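Local coordinates for iron-sulfur cluster assembly scaffold protein NifU (Fervidobacterium islandicum, PDB 6A6F) that probably serves in the SUF system of iron-sulfur cluster assembly, as a NifU-like, SufE-clan protein that carries a bound zinc ion, at residues 92-97 with 107-112. Residues are numbered along the deposited sequence; the frame is centred on the assembly and turned at random.
Sequences ENMMLG and PIINFY
Ile108 O is met by two groups: Phe111 N donates a hydrogen bond to it at 3.1 Å, and Met94 CE comes up to 3.6 Å from the same oxygen across the contact. Successive N(i+3) to O(i) bonds, Asn110 to Pro107, Phe111 to Ile108 and Tyr112 to Ile109, identify 107-112 as 3-10. Met94 contributes the largest share of the buried surface of any single residue. Its CG stands anti to the backbone N (chi1 -169°), extending the chain toward 107-112 before chi3 bends the methyl across the 3-10 backbone. At that bend SD lies 3.7 Å from Ile109 CD1, the two side chains crossing at about a right angle. The sulfur also sits at the edge of the Tyr112 ring, 5.4 Å from its centroid and 80° off the normal, a Met-aromatic contact. Met95 starts away from 107-112, but bends at chi2 and chi3 bring its CE within 3.4 Å of Phe111 O. Cutting Met94 back to an alanine is likely to leave Ile109 CD1 and the Tyr112 ring edge without their sulfur partner and open a gap between the segments. Phe124 touches Met95, Ile108 and Phe111; Tyr112 OH bonds to Lys115 NZ. The contact joins the C-terminal end of helix 81-95 to the connection between helices 102-105 and 118-135 of the NifU-like domain, without intersegment hydrogen bonds, so dispersion and shape fit probably dominate.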
loop_
_atom_site.group_PDB
_atom_site.type_symbol
_atom_site.label_atom_id
_atom_site.label_comp_id
_atom_site.label_asym_id
_atom_site.label_seq_id
_atom_site.Cartn_x
_atom_site.Cartn_y
_atom_site.Cartn_z
ATOM N N GLU A 92 -1.636 2.383 -22.252
ATOM C CA GLU A 92 -0.823 1.257 -22.630
ATOM C C GLU A 92 0.200 1.664 -23.714
ATOM O O GLU A 92 1.397 1.386 -23.561
ATOM C CB GLU A 92 -1.688 0.063 -23.097
ATOM C CG GLU A 92 -0.834 -1.158 -23.413
ATOM C CD GLU A 92 -1.591 -2.473 -23.502
ATOM O OE1 GLU A 92 -2.635 -2.496 -24.169
ATOM O OE2 GLU A 92 -1.112 -3.486 -22.913
ATOM N N ASN A 93 -0.237 2.368 -24.755
ATOM C CA ASN A 93 0.729 2.905 -25.739
ATOM C C ASN A 93 1.875 3.676 -25.104
ATOM O O ASN A 93 3.029 3.532 -25.510
ATOM C CB ASN A 93 0.052 3.786 -26.803
ATOM C CG ASN A 93 -0.748 2.969 -27.810
ATOM O OD1 ASN A 93 -0.734 1.738 -27.779
ATOM N ND2 ASN A 93 -1.472 3.650 -28.685
ATOM N N MET A 94 1.562 4.512 -24.127
ATOM C CA MET A 94 2.592 5.259 -23.396
ATOM C C MET A 94 3.631 4.302 -22.823
ATOM O O MET A 94 4.853 4.508 -22.979
ATOM C CB MET A 94 1.952 6.095 -22.261
ATOM C CG MET A 94 2.876 7.113 -21.601
ATOM S SD MET A 94 2.146 8.149 -20.324
ATOM C CE MET A 94 1.447 6.888 -19.245
ATOM N N MET A 95 3.151 3.242 -22.172
ATOM C CA MET A 95 4.017 2.319 -21.476
ATOM C C MET A 95 4.915 1.576 -22.432
ATOM O O MET A 95 6.070 1.368 -22.143
ATOM C CB MET A 95 3.202 1.307 -20.675
ATOM C CG MET A 95 2.694 1.857 -19.355
ATOM S SD MET A 95 4.068 2.373 -18.314
ATOM C CE MET A 95 3.908 4.132 -18.319
ATOM N N LEU A 96 4.369 1.161 -23.558
ATOM C CA LEU A 96 5.172 0.575 -24.599
ATOM C C LEU A 96 5.867 1.801 -25.171
ATOM O O LEU A 96 5.669 2.908 -24.695
ATOM C CB LEU A 96 4.275 -0.151 -25.611
ATOM C CG LEU A 96 3.267 -1.151 -25.021
ATOM C CD1 LEU A 96 2.221 -1.558 -26.046
ATOM C CD2 LEU A 96 3.930 -2.384 -24.425
ATOM N N GLY A 97 6.690 1.667 -26.173
ATOM C CA GLY A 97 7.342 2.878 -26.675
ATOM C C GLY A 97 6.497 3.697 -27.625
ATOM O O GLY A 97 6.993 4.655 -28.215
ATOM N N PRO A 107 -3.657 13.982 -16.637
ATOM C CA PRO A 107 -2.673 13.736 -15.563
ATOM C C PRO A 107 -2.122 12.282 -15.577
ATOM O O PRO A 107 -1.183 11.997 -14.867
ATOM C CB PRO A 107 -3.486 14.021 -14.289
ATOM C CG PRO A 107 -4.862 13.618 -14.655
ATOM C CD PRO A 107 -5.015 14.112 -16.095
ATOM N N ILE A 108 -2.687 11.387 -16.379
ATOM C CA ILE A 108 -2.168 10.050 -16.503
ATOM C C ILE A 108 -0.732 10.139 -17.056
ATOM O O ILE A 108 0.101 9.243 -16.810
ATOM C CB ILE A 108 -3.074 9.146 -17.345
ATOM C CG1 ILE A 108 -4.459 9.057 -16.729
ATOM C CG2 ILE A 108 -2.478 7.742 -17.491
ATOM C CD1 ILE A 108 -5.505 8.502 -17.683
ATOM N N ILE A 109 -0.414 11.250 -17.733
ATOM C CA ILE A 109 0.953 11.511 -18.191
ATOM C C ILE A 109 1.978 11.552 -17.041
ATOM O O ILE A 109 3.174 11.352 -17.262
ATOM C CB ILE A 109 1.054 12.810 -19.032
ATOM C CG1 ILE A 109 2.330 12.823 -19.862
ATOM C CG2 ILE A 109 1.026 14.061 -18.208
ATOM C CD1 ILE A 109 2.297 11.822 -20.988
ATOM N N ASN A 110 1.511 11.760 -15.812
ATOM C CA ASN A 110 2.422 11.755 -14.676
ATOM C C ASN A 110 3.105 10.385 -14.442
ATOM O O ASN A 110 4.138 10.339 -13.834
ATOM C CB ASN A 110 1.713 12.337 -13.454
ATOM C CG ASN A 110 1.460 13.827 -13.614
ATOM O OD1 ASN A 110 2.385 14.546 -13.899
ATOM N ND2 ASN A 110 0.221 14.280 -13.507
ATOM N N PHE A 111 2.596 9.308 -15.040
ATOM C CA PHE A 111 3.203 8.020 -14.952
ATOM C C PHE A 111 4.216 7.678 -16.066
ATOM O O PHE A 111 4.727 6.568 -16.078
ATOM C CB PHE A 111 2.091 6.969 -14.976
ATOM C CG PHE A 111 1.170 7.052 -13.791
ATOM C CD1 PHE A 111 1.519 6.433 -12.605
ATOM C CD2 PHE A 111 -0.019 7.748 -13.863
ATOM C CE1 PHE A 111 0.711 6.496 -11.502
ATOM C CE2 PHE A 111 -0.870 7.816 -12.755
ATOM C CZ PHE A 111 -0.492 7.196 -11.565
ATOM N N TYR A 112 4.452 8.604 -16.989
ATOM C CA TYR A 112 5.350 8.415 -18.133
ATOM C C TYR A 112 6.631 7.702 -17.728
ATOM O O TYR A 112 7.018 6.756 -18.341
ATOM C CB TYR A 112 5.687 9.779 -18.770
ATOM C CG TYR A 112 6.539 9.669 -20.000
ATOM C CD1 TYR A 112 5.971 9.380 -21.215
ATOM C CD2 TYR A 112 7.929 9.802 -19.932
ATOM C CE1 TYR A 112 6.735 9.270 -22.355
ATOM C CE2 TYR A 112 8.713 9.694 -21.068
ATOM C CZ TYR A 112 8.106 9.437 -22.266
ATOM O OH TYR A 112 8.850 9.297 -23.389
#